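Local coordinates for protein adenosine kinase (Sinorhizobium meliloti, PDB 3UBO) that probably phosphorylates adenosine as a pfkB-family kinase, and binds adenosine and ADP, at residues A[5-10]-A[74-79]; A[148-153]-A[179-184]; A[185-190]-A[209-214]; A[80-85]-A[103-108]. All coordinates share one frame; numbering follows the deposited sequence.

Contact 1: residues A[5-10]-A[74-79]; sequences KYDVLT and GGRAAY
Residues 5-10 and 74-79 form a parallel beta ladder between two neighbouring strands of the main sheet, with a salt bridge at its start. Val8 N donates to Arg76 O at 3.0 Å, and Thr10 N reaches Ala78 O at 2.7 Å. The axes of strands 8-10 and 77-79 lie 4.7 Å apart and diverge by only 16°. The strands belong to a seven-stranded parallel sheet in an alpha/beta fold, as in other pfkB kinases. The helix 62-73 leads into the second strand and packs on Val8 and Ala77. At the edge of the ladder, Arg76 grips Asp7 side-on. Arg76 NH2 meets Asp7 OD1 at 2.7 Å and Arg76 NE meets Asp7 OD2 at 2.9 Å, both from above the carboxylate plane. The two flat groups stand 66° apart. OD2 also takes the backbone N of Arg76, on its anti lone pair. The bend of the arginine chain at chi3 (-68°) turns the guanidinium back to the Asp7 carboxylate. On the sheet face of Ala78, its CB sits over the centre of the Tyr6 ring, 4.0 Å from the centroid, as a CH-pi contact. Leu9 CD1 touches the same Ala78 CB at 3.8 Å.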
loop_
_atom_site.group_PDB
_atom_site.type_symbol
_atom_site.label_atom_id
_atom_site.label_comp_id
_atom_site.label_asym_id
_atom_site.label_seq_id
_atom_site.Cartn_x
_atom_site.Cartn_y
_atom_site.Cartn_z
ATOM N N LYS A 5 -11.582 -14.089 -26.770
ATOM C CA LYS A 5 -11.966 -14.093 -25.332
ATOM C C LYS A 5 -11.396 -12.886 -24.465
ATOM O O LYS A 5 -11.896 -12.581 -23.368
ATOM C CB LYS A 5 -11.650 -15.462 -24.725
ATOM C CG LYS A 5 -12.354 -15.849 -23.425
ATOM C CD LYS A 5 -11.710 -17.215 -23.000
ATOM C CE LYS A 5 -12.471 -18.000 -21.853
ATOM N NZ LYS A 5 -13.044 -17.144 -20.716
ATOM N N TYR A 6 -10.360 -12.225 -24.994
ATOM C CA TYR A 6 -9.711 -11.108 -24.331
ATOM C C TYR A 6 -9.566 -9.975 -25.327
ATOM O O TYR A 6 -9.219 -10.187 -26.512
ATOM C CB TYR A 6 -8.336 -11.478 -23.649
ATOM C CG TYR A 6 -8.424 -12.681 -22.704
ATOM C CD1 TYR A 6 -9.043 -12.587 -21.437
ATOM C CD2 TYR A 6 -7.961 -13.948 -23.113
ATOM C CE1 TYR A 6 -9.168 -13.733 -20.588
ATOM C CE2 TYR A 6 -8.094 -15.077 -22.303
ATOM C CZ TYR A 6 -8.688 -14.981 -21.039
ATOM O OH TYR A 6 -8.769 -16.131 -20.251
ATOM N N ASP A 7 -9.825 -8.768 -24.813
ATOM C CA ASP A 7 -9.498 -7.523 -25.509
ATOM C C ASP A 7 -8.031 -7.314 -25.412
ATOM O O ASP A 7 -7.380 -7.147 -26.420
ATOM C CB ASP A 7 -10.314 -6.355 -24.926
ATOM C CG ASP A 7 -11.777 -6.692 -24.899
ATOM O OD1 ASP A 7 -12.274 -6.833 -26.042
ATOM O OD2 ASP A 7 -12.377 -6.944 -23.804
ATOM N N VAL A 8 -7.495 -7.347 -24.194
ATOM C CA VAL A 8 -6.035 -7.209 -24.062
ATOM C C VAL A 8 -5.275 -8.215 -23.218
ATOM O O VAL A 8 -5.643 -8.539 -22.035
ATOM C CB VAL A 8 -5.575 -5.846 -23.547
ATOM C CG1 VAL A 8 -4.129 -5.633 -24.003
ATOM C CG2 VAL A 8 -6.531 -4.710 -24.032
ATOM N N LEU A 9 -4.190 -8.663 -23.848
ATOM C CA LEU A 9 -3.171 -9.456 -23.181
ATOM C C LEU A 9 -1.854 -8.652 -22.983
ATOM O O LEU A 9 -1.275 -8.051 -23.934
ATOM C CB LEU A 9 -2.930 -10.742 -23.941
ATOM C CG LEU A 9 -1.744 -11.658 -23.589
ATOM C CD1 LEU A 9 -1.963 -12.374 -22.245
ATOM C CD2 LEU A 9 -1.509 -12.683 -24.696
ATOM N N THR A 10 -1.394 -8.629 -21.735
ATOM C CA THR A 10 -0.090 -8.003 -21.500
ATOM C C THR A 10 0.968 -8.981 -20.988
ATOM O O THR A 10 0.664 -9.931 -20.235
ATOM C CB THR A 10 -0.143 -6.686 -20.645
ATOM O OG1 THR A 10 -0.227 -7.018 -19.245
ATOM C CG2 THR A 10 -1.346 -5.833 -21.060
ATOM N N GLY A 74 -13.413 -1.748 -17.615
ATOM C CA GLY A 74 -14.525 -2.547 -18.084
ATOM C C GLY A 74 -14.155 -3.711 -18.978
ATOM O O GLY A 74 -14.876 -4.703 -18.974
ATOM N N GLY A 75 -13.020 -3.612 -19.698
ATOM C CA GLY A 75 -12.516 -4.635 -20.618
ATOM C C GLY A 75 -12.158 -6.019 -20.052
ATOM O O GLY A 75 -12.231 -6.258 -18.829
ATOM N N ARG A 76 -11.811 -6.943 -20.956
ATOM C CA ARG A 76 -11.345 -8.277 -20.564
ATOM C C ARG A 76 -9.849 -8.440 -20.897
ATOM O O ARG A 76 -9.385 -8.200 -22.041
ATOM C CB ARG A 76 -12.141 -9.432 -21.245
ATOM C CG ARG A 76 -13.708 -9.339 -21.227
ATOM C CD ARG A 76 -14.333 -10.047 -22.495
ATOM N NE ARG A 76 -14.031 -9.332 -23.765
ATOM C CZ ARG A 76 -13.977 -9.912 -24.964
ATOM N NH1 ARG A 76 -14.184 -11.233 -25.060
ATOM N NH2 ARG A 76 -13.682 -9.188 -26.046
ATOM N N ALA A 77 -9.099 -8.847 -19.880
ATOM C CA ALA A 77 -7.635 -8.797 -19.950
ATOM C C ALA A 77 -6.957 -10.074 -19.386
ATOM O O ALA A 77 -7.544 -10.821 -18.595
ATOM C CB ALA A 77 -7.132 -7.520 -19.199
ATOM N N ALA A 78 -5.700 -10.253 -19.757
ATOM C CA ALA A 78 -4.914 -11.423 -19.330
ATOM C C ALA A 78 -3.437 -11.046 -19.311
ATOM O O ALA A 78 -2.984 -10.104 -20.054
ATOM C CB ALA A 78 -5.145 -12.648 -20.245
ATOM N N TYR A 79 -2.690 -11.763 -18.457
ATOM C CA TYR A 79 -1.325 -11.313 -18.150
ATOM C C TYR A 79 -0.410 -12.496 -17.992
ATOM O O TYR A 79 -0.806 -13.544 -17.447
ATOM C CB TYR A 79 -1.255 -10.316 -16.910
ATOM C CG TYR A 79 0.200 -9.958 -16.480
ATOM C CD1 TYR A 79 0.955 -9.038 -17.212
ATOM C CD2 TYR A 79 0.810 -10.572 -15.370
ATOM C CE1 TYR A 79 2.220 -8.734 -16.882
ATOM C CE2 TYR A 79 2.095 -10.243 -15.008
ATOM C CZ TYR A 79 2.787 -9.335 -15.787
ATOM O OH TYR A 79 4.082 -9.036 -15.479
#

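Contact 2: residues A[148-153]-A[179-184]; sequences VVAQSK and HAHGRE
Arg183 reaches from the loop before strand 184-188 to the end of helix 146-150. Its CB lies 3.4 Å from Lys153 O. CG is anti to the carbonyl carbon (chi1 -76°). The bend at chi2 beyond it, where the chain passes Ser152 O, is doubtful in the model. At the tip, Arg183 NE donates to Ala150 O at 2.9 Å, with the oxygen tilted 17° out of the guanidinium plane. NH1 adds a weak bond to the same oxygen. The positive group thus sits at the carbonyl end of a short helix, where the partial negative charge would probably suit it. With an alanine here Ala150 O loses both arginine donors, and the loop after helix 168-179 is likely to be held less firmly to the helix end. The contact belongs to a beta-alpha-beta crossover, in which strand 152-158 passes through helix 168-179 to the parallel strand 184-188. The two strands start together where Glu184 N donates to Lys153 O at 2.9 Å, almost straight at 179°. On the turn 179-182, the His181 ring has Ala150 CB over its centre, 3.5 Å from the centroid, in a CH-pi contact. His181 ND1 is bonded to Ile177 O, which would help hold the ring's rotation.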
loop_
_atom_site.group_PDB
_atom_site.type_symbol
_atom_site.label_atom_id
_atom_site.label_comp_id
_atom_site.label_asym_id
_atom_site.label_seq_id
_atom_site.Cartn_x
_atom_site.Cartn_y
_atom_site.Cartn_z
ATOM N N VAL A 148 -4.619 -18.642 -25.125
ATOM C CA VAL A 148 -4.745 -17.260 -24.652
ATOM C C VAL A 148 -4.178 -16.195 -25.622
ATOM O O VAL A 148 -4.915 -15.309 -25.968
ATOM C CB VAL A 148 -4.304 -17.158 -23.153
ATOM C CG1 VAL A 148 -4.518 -15.748 -22.535
ATOM C CG2 VAL A 148 -5.070 -18.258 -22.326
ATOM N N VAL A 149 -2.944 -16.273 -26.120
ATOM C CA VAL A 149 -2.536 -15.289 -27.137
ATOM C C VAL A 149 -3.508 -15.203 -28.307
ATOM O O VAL A 149 -3.871 -14.093 -28.726
ATOM C CB VAL A 149 -1.143 -15.536 -27.669
ATOM C CG1 VAL A 149 -0.596 -14.377 -28.557
ATOM C CG2 VAL A 149 -0.248 -15.887 -26.509
ATOM N N ALA A 150 -3.954 -16.352 -28.813
ATOM C CA ALA A 150 -4.888 -16.422 -29.954
ATOM C C ALA A 150 -6.278 -15.771 -29.704
ATOM O O ALA A 150 -6.880 -15.145 -30.597
ATOM C CB ALA A 150 -5.036 -17.900 -30.409
ATOM N N GLN A 151 -6.778 -15.919 -28.490
ATOM C CA GLN A 151 -8.077 -15.373 -28.112
ATOM C C GLN A 151 -8.107 -13.865 -27.733
ATOM O O GLN A 151 -9.172 -13.303 -27.284
ATOM C CB GLN A 151 -8.610 -16.190 -26.944
ATOM C CG GLN A 151 -8.511 -17.688 -27.168
ATOM C CD GLN A 151 -8.879 -18.476 -25.920
ATOM O OE1 GLN A 151 -8.138 -18.449 -24.905
ATOM N NE2 GLN A 151 -10.039 -19.178 -25.973
ATOM N N SER A 152 -6.968 -13.202 -27.960
ATOM C CA SER A 152 -6.792 -11.855 -27.437
ATOM C C SER A 152 -6.535 -10.876 -28.554
ATOM O O SER A 152 -5.587 -11.064 -29.358
ATOM C CB SER A 152 -5.679 -11.815 -26.364
ATOM O OG SER A 152 -6.113 -12.491 -25.199
ATOM N N LYS A 153 -7.362 -9.817 -28.557
ATOM C CA LYS A 153 -7.401 -8.877 -29.674
ATOM C C LYS A 153 -6.050 -8.193 -29.852
ATOM O O LYS A 153 -5.407 -8.276 -30.904
ATOM C CB LYS A 153 -8.555 -7.852 -29.548
ATOM C CG LYS A 153 -10.007 -8.443 -29.460
ATOM C CD LYS A 153 -11.065 -7.333 -29.762
ATOM C CE LYS A 153 -12.421 -7.590 -29.140
ATOM N NZ LYS A 153 -13.443 -6.593 -29.670
ATOM N N HIS A 179 -0.637 -12.703 -34.483
ATOM C CA HIS A 179 -0.779 -12.326 -35.887
ATOM C C HIS A 179 -1.491 -13.389 -36.742
ATOM O O HIS A 179 -2.382 -13.103 -37.572
ATOM C CB HIS A 179 0.590 -12.117 -36.450
ATOM C CG HIS A 179 1.068 -10.738 -36.237
ATOM N ND1 HIS A 179 2.372 -10.354 -36.443
ATOM C CD2 HIS A 179 0.395 -9.637 -35.842
ATOM C CE1 HIS A 179 2.477 -9.056 -36.201
ATOM N NE2 HIS A 179 1.295 -8.596 -35.836
ATOM N N ALA A 180 -1.069 -14.618 -36.492
ATOM C CA ALA A 180 -1.546 -15.783 -37.189
ATOM C C ALA A 180 -3.014 -16.040 -36.812
ATOM O O ALA A 180 -3.694 -16.879 -37.413
ATOM C CB ALA A 180 -0.626 -17.039 -36.840
ATOM N N HIS A 181 -3.510 -15.339 -35.812
ATOM C CA HIS A 181 -4.907 -15.504 -35.511
ATOM C C HIS A 181 -5.746 -14.260 -35.821
ATOM O O HIS A 181 -6.904 -14.228 -35.433
ATOM C CB HIS A 181 -5.134 -16.005 -34.077
ATOM C CG HIS A 181 -4.895 -17.472 -33.910
ATOM N ND1 HIS A 181 -3.632 -18.030 -33.953
ATOM C CD2 HIS A 181 -5.748 -18.498 -33.674
ATOM C CE1 HIS A 181 -3.708 -19.337 -33.748
ATOM N NE2 HIS A 181 -4.982 -19.650 -33.566
ATOM N N GLY A 182 -5.182 -13.291 -36.551
ATOM C CA GLY A 182 -5.908 -12.075 -36.926
ATOM C C GLY A 182 -6.039 -11.009 -35.801
ATOM O O GLY A 182 -7.094 -10.322 -35.636
ATOM N N ARG A 183 -4.954 -10.899 -35.028
ATOM C CA ARG A 183 -4.859 -10.133 -33.825
ATOM C C ARG A 183 -3.747 -9.132 -34.072
ATOM O O ARG A 183 -3.018 -9.200 -35.056
ATOM C CB ARG A 183 -4.438 -11.033 -32.686
ATOM C CG ARG A 183 -5.495 -11.938 -32.111
ATOM C CD ARG A 183 -6.856 -11.856 -32.782
ATOM N NE ARG A 183 -7.655 -12.996 -32.312
ATOM C CZ ARG A 183 -8.990 -13.060 -32.260
ATOM N NH1 ARG A 183 -9.549 -14.185 -31.802
ATOM N NH2 ARG A 183 -9.755 -12.011 -32.627
ATOM N N GLU A 184 -3.646 -8.176 -33.155
ATOM C CA GLU A 184 -2.696 -7.064 -33.220
ATOM C C GLU A 184 -1.725 -7.094 -32.030
ATOM O O GLU A 184 -2.082 -7.546 -30.920
ATOM C CB GLU A 184 -3.437 -5.720 -33.242
ATOM C CG GLU A 184 -3.677 -5.184 -34.663
ATOM C CD GLU A 184 -4.629 -4.033 -34.686
ATOM O OE1 GLU A 184 -4.268 -2.977 -35.261
ATOM O OE2 GLU A 184 -5.729 -4.179 -34.101
#

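Contact 3: residues A[185-190]-A[209-214]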
loop_
_atom_site.group_PDB
_atom_site.type_symbol
_atom_site.label_atom_id
_atom_site.label_comp_id
_atom_site.label_asym_id
_atom_site.label_seq_id
_atom_site.Cartn_x
_atom_site.Cartn_y
_atom_site.Cartn_z
ATOM N N THR A 185 -0.505 -6.612 -32.265
ATOM C CA THR A 185 0.507 -6.644 -31.230
ATOM C C THR A 185 0.893 -5.239 -30.793
ATOM O O THR A 185 1.050 -4.339 -31.627
ATOM C CB THR A 185 1.786 -7.426 -31.672
ATOM O OG1 THR A 185 2.509 -6.685 -32.675
ATOM C CG2 THR A 185 1.437 -8.810 -32.177
ATOM N N ALA A 186 1.093 -5.055 -29.496
ATOM C CA ALA A 186 1.486 -3.728 -29.090
ATOM C C ALA A 186 2.667 -3.666 -28.133
ATOM O O ALA A 186 2.936 -4.624 -27.405
ATOM C CB ALA A 186 0.264 -2.959 -28.537
HETATM N N MSE A 187 3.340 -2.513 -28.125
HETATM C CA MSE A 187 4.344 -2.258 -27.099
HETATM C C MSE A 187 4.472 -0.841 -26.526
HETATM O O MSE A 187 4.277 0.138 -27.218
HETATM C CB MSE A 187 5.713 -2.658 -27.610
HETATM C CG MSE A 187 6.462 -1.492 -28.284
HETATM SE SE MSE A 187 8.138 -2.160 -29.150
HETATM C CE MSE A 187 9.173 -2.785 -27.551
ATOM N N THR A 188 4.887 -0.746 -25.263
ATOM C CA THR A 188 5.414 0.525 -24.722
ATOM C C THR A 188 6.943 0.593 -24.808
ATOM O O THR A 188 7.607 -0.394 -24.572
ATOM C CB THR A 188 5.084 0.658 -23.258
ATOM O OG1 THR A 188 6.153 1.364 -22.654
ATOM C CG2 THR A 188 5.035 -0.689 -22.598
ATOM N N LEU A 189 7.518 1.737 -25.112
ATOM C CA LEU A 189 8.980 1.836 -25.060
ATOM C C LEU A 189 9.574 1.840 -23.635
ATOM O O LEU A 189 10.794 1.934 -23.438
ATOM C CB LEU A 189 9.415 3.111 -25.755
ATOM C CG LEU A 189 9.628 2.940 -27.244
ATOM C CD1 LEU A 189 8.788 1.791 -27.671
ATOM C CD2 LEU A 189 9.268 4.205 -27.962
ATOM N N SER A 190 8.695 1.842 -22.638
ATOM C CA SER A 190 9.103 1.698 -21.244
ATOM C C SER A 190 9.816 2.910 -20.628
ATOM O O SER A 190 9.254 3.576 -19.728
ATOM C CB SER A 190 9.958 0.459 -21.129
ATOM O OG SER A 190 9.138 -0.694 -21.315
ATOM N N GLY A 209 7.282 -5.605 -38.725
ATOM C CA GLY A 209 5.841 -5.598 -38.530
ATOM C C GLY A 209 5.440 -6.665 -37.537
ATOM O O GLY A 209 4.261 -7.078 -37.467
ATOM N N THR A 210 6.456 -7.133 -36.788
ATOM C CA THR A 210 6.261 -7.921 -35.554
ATOM C C THR A 210 5.357 -7.212 -34.512
ATOM O O THR A 210 4.432 -7.854 -33.965
ATOM C CB THR A 210 7.562 -8.261 -34.842
ATOM O OG1 THR A 210 8.408 -9.001 -35.731
ATOM C CG2 THR A 210 7.234 -9.132 -33.634
ATOM N N VAL A 211 5.634 -5.918 -34.256
ATOM C CA VAL A 211 4.844 -5.056 -33.424
ATOM C C VAL A 211 4.121 -4.104 -34.317
ATOM O O VAL A 211 4.732 -3.316 -35.079
ATOM C CB VAL A 211 5.706 -4.165 -32.463
ATOM C CG1 VAL A 211 4.846 -3.228 -31.623
ATOM C CG2 VAL A 211 6.499 -5.029 -31.541
ATOM N N ASP A 212 2.808 -4.140 -34.151
ATOM C CA ASP A 212 1.892 -3.235 -34.797
ATOM C C ASP A 212 1.939 -1.826 -34.183
ATOM O O ASP A 212 2.445 -0.879 -34.813
ATOM C CB ASP A 212 0.476 -3.830 -34.689
ATOM C CG ASP A 212 0.334 -5.066 -35.510
ATOM O OD1 ASP A 212 0.912 -5.011 -36.627
ATOM O OD2 ASP A 212 -0.319 -6.068 -35.060
ATOM N N ILE A 213 1.402 -1.717 -32.958
ATOM C CA ILE A 213 1.192 -0.443 -32.217
ATOM C C ILE A 213 2.322 -0.049 -31.219
ATOM O O ILE A 213 2.838 -0.902 -30.451
ATOM C CB ILE A 213 -0.147 -0.501 -31.439
ATOM C CG1 ILE A 213 -1.292 -0.942 -32.363
ATOM C CG2 ILE A 213 -0.448 0.837 -30.799
ATOM C CD1 ILE A 213 -2.440 -1.647 -31.660
ATOM N N VAL A 214 2.709 1.228 -31.234
ATOM C CA VAL A 214 3.774 1.716 -30.350
ATOM C C VAL A 214 3.353 2.821 -29.358
ATOM O O VAL A 214 3.074 3.964 -29.788
ATOM C CB VAL A 214 4.956 2.205 -31.190
ATOM C CG1 VAL A 214 5.893 3.084 -30.382
ATOM C CG2 VAL A 214 5.672 1.021 -31.741
#
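Ala186 CB meets Ile213 CB at 3.8 Å on one face of the sheet. On the other face, Met187, modelled as selenomethionine, lies against Val211 and Val214. Its SE touches Val211 CG2 at 4.1 Å, and the two side chains cross at about a right angle. Leu189 CD1 extends this apolar face to Val214 CG1. The backbones run as parallel strands. Met187 N donates to Ile213 O at 2.9 Å, and Ile213 N donates to Thr185 O at 3.0 Å.

The polar edge gathers around Thr185. Its OG1 lies between the backbone N and the carbonyl carbon (chi1 70°), which points it at the incoming loop. There Thr185 OG1 donates to Thr210 O at 2.6 Å, in the carbonyl plane and on a lone pair. The same Thr185 OG1 accepts from Asp212 N at 3.0 Å. Thr185 N in turn donates to Asp212 OD2 at 2.9 Å, on the anti side of the carboxylate and 25° out of its plane. A valine in its place takes away the hydroxyl that joins Thr210 O and Asp212 N, and the loop at 210-212 would probably be less firmly held.

Asp212 OD2 also takes a bond from His179 NE2, at the end of helix 168-179. Strand 152-158 flanks 184-188 on its other side, with Tyr156 touching Ala186 and Phe157 touching Met187. Helix 199-207, one of two in the connection between the strands, lays Phe202 and Leu205 against Met187.

Contact 4: residues A[80-85]-A[103-108]; sequences FGKVAD and FQTKPL
Val83 and Leu108 make a clear hydrogen bond between these two loops. Leu108 N donates to Val83 O at 2.8 Å, in the carbonyl plane and with an angle of 162° at the hydrogen. Lys82 NZ lies 2.5 Å from Lys106 O. Outside partners include Thr114 OG1 for Ala84 N and Arg97 NH2, on helix 87-98, for Phe103 O.

The apolar contacts are more numerous. Val83 CG2 lies at the edge of the Phe103 ring, 4.4 Å from Phe103 CZ, and also touches Pro107 CB at 4.3 Å. Ala84 CB meets Leu108 CB at 4.0 Å. The first torsion of Phe103, with CG anti to the backbone N (chi1 -175°), carries the ring to Gly81. Gly81 N lies in the ring plane, 3.6 Å from Phe103 CE1.

Thr105 crosses Phe80 at about a right angle, and Thr105 OG1 is 3.8 Å from Phe80 CB. The Phe80 ring itself packs on Leu9, Val148 and Val149.

Both loops follow strands joined by helix 87-98 in a beta-alpha-beta unit. No ladder of backbone bonds joins the loops, so side-chain fit and burial probably contribute much to their pairing.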
loop_
_atom_site.group_PDB
_atom_site.type_symbol
_atom_site.label_atom_id
_atom_site.label_comp_id
_atom_site.label_asym_id
_atom_site.label_seq_id
_atom_site.Cartn_x
_atom_site.Cartn_y
_atom_site.Cartn_z
ATOM N N PHE A 80 0.794 -12.337 -18.522
ATOM C CA PHE A 80 1.819 -13.343 -18.297
ATOM C C PHE A 80 2.994 -12.652 -17.608
ATOM O O PHE A 80 3.516 -11.635 -18.163
ATOM C CB PHE A 80 2.382 -13.944 -19.617
ATOM C CG PHE A 80 1.359 -14.566 -20.546
ATOM C CD1 PHE A 80 0.147 -15.085 -20.062
ATOM C CD2 PHE A 80 1.646 -14.670 -21.935
ATOM C CE1 PHE A 80 -0.742 -15.734 -20.949
ATOM C CE2 PHE A 80 0.761 -15.258 -22.817
ATOM C CZ PHE A 80 -0.417 -15.823 -22.339
ATOM N N GLY A 81 3.411 -13.160 -16.453
ATOM C CA GLY A 81 4.521 -12.580 -15.720
ATOM C C GLY A 81 5.351 -13.628 -15.004
ATOM O O GLY A 81 4.930 -14.777 -14.864
ATOM N N LYS A 82 6.534 -13.230 -14.549
ATOM C CA LYS A 82 7.429 -14.140 -13.845
ATOM C C LYS A 82 7.503 -13.804 -12.360
ATOM O O LYS A 82 7.957 -12.724 -11.979
ATOM C CB LYS A 82 8.828 -14.102 -14.463
ATOM C CG LYS A 82 9.350 -15.461 -14.902
ATOM C CD LYS A 82 8.586 -16.589 -14.230
ATOM C CE LYS A 82 8.262 -17.701 -15.215
ATOM N NZ LYS A 82 7.471 -18.791 -14.580
ATOM N N VAL A 83 7.054 -14.735 -11.524
ATOM C CA VAL A 83 7.070 -14.541 -10.080
ATOM C C VAL A 83 7.459 -15.825 -9.356
ATOM O O VAL A 83 7.283 -16.924 -9.884
ATOM C CB VAL A 83 5.702 -14.064 -9.558
ATOM C CG1 VAL A 83 5.359 -12.701 -10.141
ATOM C CG2 VAL A 83 4.622 -15.081 -9.895
ATOM N N ALA A 84 7.990 -15.681 -8.146
ATOM C CA ALA A 84 8.399 -16.809 -7.365
ATOM C C ALA A 84 7.268 -17.306 -6.485
ATOM O O ALA A 84 6.237 -16.688 -6.349
ATOM C CB ALA A 84 9.630 -16.512 -6.598
ATOM N N ASP A 85 7.450 -18.505 -5.968
ATOM C CA ASP A 85 6.473 -19.209 -5.150
ATOM C C ASP A 85 6.427 -18.584 -3.727
ATOM O O ASP A 85 6.016 -19.220 -2.752
ATOM C CB ASP A 85 6.901 -20.680 -5.082
ATOM C CG ASP A 85 5.910 -21.553 -4.285
ATOM O OD1 ASP A 85 4.815 -20.995 -3.954
ATOM O OD2 ASP A 85 6.216 -22.781 -4.024
ATOM N N PHE A 103 -4.667 -14.744 -15.060
ATOM C CA PHE A 103 -3.257 -14.918 -14.689
ATOM C C PHE A 103 -2.996 -16.336 -14.193
ATOM O O PHE A 103 -3.444 -16.696 -13.096
ATOM C CB PHE A 103 -2.878 -13.966 -13.568
ATOM C CG PHE A 103 -1.423 -14.024 -13.242
ATOM C CD1 PHE A 103 -0.482 -13.659 -14.212
ATOM C CD2 PHE A 103 -0.980 -14.439 -11.978
ATOM C CE1 PHE A 103 0.866 -13.679 -13.916
ATOM C CE2 PHE A 103 0.358 -14.470 -11.701
ATOM C CZ PHE A 103 1.285 -14.086 -12.664
ATOM N N GLN A 104 -2.274 -17.124 -14.996
ATOM C CA GLN A 104 -2.162 -18.569 -14.789
ATOM C C GLN A 104 -0.699 -18.973 -14.867
ATOM O O GLN A 104 -0.329 -20.020 -14.344
ATOM C CB GLN A 104 -3.029 -19.325 -15.799
ATOM C CG GLN A 104 -4.488 -19.296 -15.412
ATOM C CD GLN A 104 -4.709 -19.819 -13.972
ATOM O OE1 GLN A 104 -4.120 -20.861 -13.607
ATOM N NE2 GLN A 104 -5.528 -19.111 -13.145
ATOM N N THR A 105 0.132 -18.133 -15.493
ATOM C CA THR A 105 1.585 -18.340 -15.472
ATOM C C THR A 105 2.155 -19.030 -14.212
ATOM O O THR A 105 1.758 -18.696 -13.092
ATOM C CB THR A 105 2.366 -17.093 -15.803
ATOM O OG1 THR A 105 2.148 -16.817 -17.186
ATOM C CG2 THR A 105 3.826 -17.393 -15.603
ATOM N N LYS A 106 3.029 -20.040 -14.419
ATOM C CA LYS A 106 3.556 -20.860 -13.323
ATOM C C LYS A 106 4.662 -20.148 -12.521
ATOM O O LYS A 106 5.561 -19.547 -13.090
ATOM C CB LYS A 106 4.060 -22.178 -13.865
ATOM C CG LYS A 106 4.133 -23.326 -12.815
ATOM C CD LYS A 106 5.309 -24.348 -13.061
ATOM C CE LYS A 106 4.888 -25.836 -12.694
ATOM N NZ LYS A 106 3.456 -26.185 -13.109
ATOM N N PRO A 107 4.578 -20.193 -11.181
ATOM C CA PRO A 107 5.599 -19.444 -10.432
ATOM C C PRO A 107 6.879 -20.278 -10.266
ATOM O O PRO A 107 6.768 -21.499 -10.223
ATOM C CB PRO A 107 4.929 -19.242 -9.054
ATOM C CG PRO A 107 3.977 -20.407 -8.923
ATOM C CD PRO A 107 3.437 -20.588 -10.325
ATOM N N LEU A 108 8.022 -19.599 -10.089
ATOM C CA LEU A 108 9.361 -20.158 -9.932
ATOM C C LEU A 108 9.613 -21.327 -8.951
ATOM O O LEU A 108 10.260 -22.365 -9.347
ATOM C CB LEU A 108 10.340 -19.052 -9.631
ATOM C CG LEU A 108 11.546 -19.157 -10.552
ATOM C CD1 LEU A 108 11.074 -19.489 -11.948
ATOM C CD2 LEU A 108 12.461 -17.927 -10.557
#

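Contacts 1, 2 and 3 lie along the seven-stranded parallel sheet, and contact 4 sits at its edge, where strands 77-80 and 102-103 end. Strand 6-11 of contact 1 is flanked by 77-80 and 152-158, then come 184-188 and 213-217. Along the chain the order is contact 1, contact 4, contact 2, contact 3. Centres of contacts 1 and 2 are 11 Å apart, and Tyr6 pairs with Gln151 and Lys153 between them. Centres of contacts 2 and 3 are 14 Å apart, and they meet through His179 and Asp212. Contact 4 joins contact 1 where Phe80 N meets Thr10 O. Centres of contacts 3 and 4 are farthest apart, at 23 Å. The Tyr79 side chain lies about 7 Å from adenosine, so contact 1 is near the substrate pocket.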